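Manganese-binding protein (Chlamydia trachomatis, PDB 6NSI) binds Fe(2+), Mn(2+) and Ni(2+), with a preference for Fe(2+), and delivers them to the membrane permease of the YtgABCD ABC transporter for import. Local coordinates at residues D182-S187 and R191-S196. Sequence-based numbering, arbitrary orientation.
Sequences DAERVS and RSRCIS
Arg193 and Glu184 form a salt bridge that accounts for nearly all of the 94 Å² buried between 182-187 and 191-196. From CB, which points toward the helix, the Arg193 chain sets out with CG beside the backbone N and anti to the carbonyl carbon, a course that carries it on toward Glu184. The first atom in close contact is Arg193 CD, which lies 3.4 Å from Glu184 OE1. Bends at chi2 and chi3 (83°) swing the guanidinium out of line with the aliphatic part. Arg193 NE stands 4.2 Å from Glu184 OE1, too far to bond, and instead donates to Arg162 O. Arg193 CZ follows at 3.9 Å from Glu184 OE2. The charge pairing falls to Arg193 NH1, which is 2.7 Å from Glu184 OE2; NH1 also gives a weak hydrogen bond to Glu184 OE1 at 3.2 Å, although its N-H...O angle is a fairly straight 158°. One nitrogen therefore faces both carboxylate oxygens, so the pair is not a two-nitrogen, two-oxygen clasp. Glu184 CD lies in the guanidinium plane at its edge, while the two planar groups are twisted 36° apart. The Glu184 chain, extended beyond CG, crosses the arginine side chain at about a right angle. Arg193 NH2 is hydrogen-bonded elsewhere, so each nitrogen of this buried guanidinium has a partner. Tyr163 adds a cation-pi contact, and Thr175 of helix 172-178 touches the same side chain. The salt bridge thus ties short helix 182-187 to the 3-10 turn leading into strand 194-195, which pairs in parallel with strand 164-165, away from the iron site.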
ATOM      1  N   ASP A 182     -10.660   2.255 -18.499  1.00 41.42           N
ATOM      2  CA  ASP A 182      -9.694   3.047 -19.251  1.00 43.97           C
ATOM      3  C   ASP A 182     -10.177   4.483 -19.420  1.00 37.53           C
ATOM      4  O   ASP A 182      -9.392   5.429 -19.287  1.00 45.48           O
ATOM      5  CB  ASP A 182      -9.432   2.400 -20.617  1.00 47.62           C
ATOM      6  CG  ASP A 182      -8.486   1.211 -20.529  1.00 55.04           C
ATOM      7  OD1 ASP A 182      -8.200   0.774 -19.397  1.00 52.76           O
ATOM      8  OD2 ASP A 182      -8.025   0.711 -21.580  1.00 51.97           O
ATOM      9  N   ALA A 183     -11.471   4.662 -19.705  1.00 40.63           N
ATOM     10  CA  ALA A 183     -12.011   6.005 -19.889  1.00 38.39           C
ATOM     11  C   ALA A 183     -11.949   6.801 -18.596  1.00 43.69           C
ATOM     12  O   ALA A 183     -11.630   7.996 -18.605  1.00 38.10           O
ATOM     13  CB  ALA A 183     -13.451   5.931 -20.389  1.00 36.91           C
ATOM     14  N   GLU A 184     -12.269   6.157 -17.471  1.00 44.28           N
ATOM     15  CA  GLU A 184     -12.147   6.826 -16.184  1.00 40.34           C
ATOM     16  C   GLU A 184     -10.684   7.107 -15.846  1.00 38.84           C
ATOM     17  O   GLU A 184     -10.365   8.142 -15.245  1.00 38.42           O
ATOM     18  CB  GLU A 184     -12.819   5.971 -15.109  1.00 33.87           C
ATOM     19  CG  GLU A 184     -14.352   5.956 -15.179  1.00 35.03           C
ATOM     20  CD  GLU A 184     -14.945   4.757 -14.457  1.00 31.47           C
ATOM     21  OE1 GLU A 184     -14.171   4.033 -13.795  1.00 40.58           O
ATOM     22  OE2 GLU A 184     -16.173   4.528 -14.549  1.00 35.74           O
ATOM     23  N   ARG A 185      -9.783   6.211 -16.245  1.00 38.93           N
ATOM     24  CA  ARG A 185      -8.359   6.447 -16.040  1.00 38.39           C
ATOM     25  C   ARG A 185      -7.890   7.685 -16.801  1.00 49.03           C
ATOM     26  O   ARG A 185      -7.193   8.539 -16.245  1.00 45.32           O
ATOM     27  CB  ARG A 185      -7.566   5.212 -16.466  1.00 41.52           C
ATOM     28  CG  ARG A 185      -6.371   4.902 -15.576  1.00 39.93           C
ATOM     29  CD  ARG A 185      -6.333   3.444 -15.142  1.00 34.39           C
ATOM     30  NE  ARG A 185      -6.714   2.530 -16.214  1.00 38.49           N
ATOM     31  CZ  ARG A 185      -7.487   1.464 -16.039  1.00 45.60           C
ATOM     32  NH1 ARG A 185      -7.954   1.170 -14.831  1.00 32.39           N
ATOM     33  NH2 ARG A 185      -7.796   0.690 -17.074  1.00 41.78           N
ATOM     34  N   VAL A 186      -8.264   7.810 -18.077  1.00 43.55           N
ATOM     35  CA  VAL A 186      -7.750   8.944 -18.847  1.00 43.68           C
ATOM     36  C   VAL A 186      -8.426  10.247 -18.415  1.00 40.67           C
ATOM     37  O   VAL A 186      -7.780  11.297 -18.339  1.00 40.43           O
ATOM     38  CB  VAL A 186      -7.886   8.692 -20.364  1.00 41.48           C
ATOM     39  CG1 VAL A 186      -7.324   7.317 -20.745  1.00 31.14           C
ATOM     40  CG2 VAL A 186      -9.321   8.809 -20.811  1.00 43.57           C
ATOM     41  N   SER A 187      -9.728  10.203 -18.105  1.00 40.02           N
ATOM     42  CA  SER A 187     -10.431  11.420 -17.704  1.00 46.96           C
ATOM     43  C   SER A 187     -10.063  11.853 -16.290  1.00 50.74           C
ATOM     44  O   SER A 187     -10.095  13.050 -15.978  1.00 49.61           O
ATOM     45  CB  SER A 187     -11.946  11.214 -17.803  1.00 48.16           C
ATOM     46  OG  SER A 187     -12.415  10.303 -16.818  1.00 41.83           O
ATOM     47  N   ARG A 191     -11.515   8.830  -9.803  1.00 29.63           N
ATOM     48  CA  ARG A 191     -11.519   9.322  -8.427  1.00 30.11           C
ATOM     49  C   ARG A 191     -12.908   9.289  -7.804  1.00 27.36           C
ATOM     50  O   ARG A 191     -13.023   9.217  -6.579  1.00 29.51           O
ATOM     51  CB  ARG A 191     -10.947  10.740  -8.385  1.00 35.52           C
ATOM     52  CG  ARG A 191      -9.442  10.809  -8.533  1.00 38.94           C
ATOM     53  CD  ARG A 191      -8.915  12.048  -7.843  1.00 53.30           C
ATOM     54  NE  ARG A 191      -7.539  11.920  -7.372  1.00 47.88           N
ATOM     55  CZ  ARG A 191      -6.471  12.278  -8.085  1.00 59.94           C
ATOM     56  NH1 ARG A 191      -6.625  12.767  -9.314  1.00 52.53           N
ATOM     57  NH2 ARG A 191      -5.247  12.139  -7.573  1.00 49.13           N
ATOM     58  N   SER A 192     -13.970   9.309  -8.613  1.00 25.24           N
ATOM     59  CA  SER A 192     -15.308   9.130  -8.048  1.00 29.52           C
ATOM     60  C   SER A 192     -15.474   7.775  -7.358  1.00 24.71           C
ATOM     61  O   SER A 192     -16.400   7.604  -6.549  1.00 23.26           O
ATOM     62  CB  SER A 192     -16.359   9.282  -9.151  1.00 32.27           C
ATOM     63  OG  SER A 192     -16.463   8.064  -9.877  1.00 37.93           O
ATOM     64  N   ARG A 193     -14.590   6.813  -7.631  1.00 21.43           N
ATOM     65  CA  ARG A 193     -14.775   5.440  -7.165  1.00 21.85           C
ATOM     66  C   ARG A 193     -14.191   5.131  -5.783  1.00 19.62           C
ATOM     67  O   ARG A 193     -14.343   3.997  -5.308  1.00 17.64           O
ATOM     68  CB  ARG A 193     -14.193   4.474  -8.202  1.00 22.53           C
ATOM     69  CG  ARG A 193     -14.644   4.817  -9.631  1.00 27.29           C
ATOM     70  CD  ARG A 193     -14.743   3.576 -10.488  1.00 30.25           C
ATOM     71  NE  ARG A 193     -16.038   3.016 -10.184  1.00 48.19           N
ATOM     72  CZ  ARG A 193     -17.059   2.995 -11.021  1.00 33.82           C
ATOM     73  NH1 ARG A 193     -16.916   3.454 -12.243  1.00 39.58           N
ATOM     74  NH2 ARG A 193     -18.218   2.504 -10.608  1.00 30.39           N
ATOM     75  N   CYS A 194     -13.542   6.077  -5.107  1.00 20.72           N
ATOM     76  CA  CYS A 194     -13.100   5.809  -3.740  1.00 16.87           C
ATOM     77  C   CYS A 194     -13.238   7.075  -2.896  1.00 22.84           C
ATOM     78  O   CYS A 194     -13.134   8.198  -3.404  1.00 21.91           O
ATOM     79  CB  CYS A 194     -11.644   5.279  -3.705  1.00 18.42           C
ATOM     80  SG  CYS A 194     -10.371   6.389  -4.437  1.00 25.64           S
ATOM     81  N   ILE A 195     -13.467   6.888  -1.596  1.00 18.63           N
ATOM     82  CA  ILE A 195     -13.573   8.012  -0.657  1.00 21.04           C
ATOM     83  C   ILE A 195     -13.239   7.504   0.740  1.00 20.94           C
ATOM     84  O   ILE A 195     -13.347   6.308   1.032  1.00 17.13           O
ATOM     85  CB  ILE A 195     -14.981   8.671  -0.681  1.00 18.06           C
ATOM     86  CG1 ILE A 195     -14.910  10.105  -0.124  1.00 23.10           C
ATOM     87  CG2 ILE A 195     -15.968   7.849   0.138  1.00 19.43           C
ATOM     88  CD1 ILE A 195     -16.173  10.911  -0.325  1.00 29.59           C
ATOM     89  N   SER A 196     -12.834   8.424   1.620  1.00 20.96           N
ATOM     90  CA  SER A 196     -12.493   8.085   2.993  1.00 17.73           C
ATOM     91  C   SER A 196     -12.572   9.359   3.811  1.00 21.48           C
ATOM     92  O   SER A 196     -12.297  10.446   3.282  1.00 20.22           O
ATOM     93  CB  SER A 196     -11.087   7.452   3.094  1.00 21.04           C
ATOM     94  OG  SER A 196     -10.079   8.316   2.607  1.00 23.33           O
TER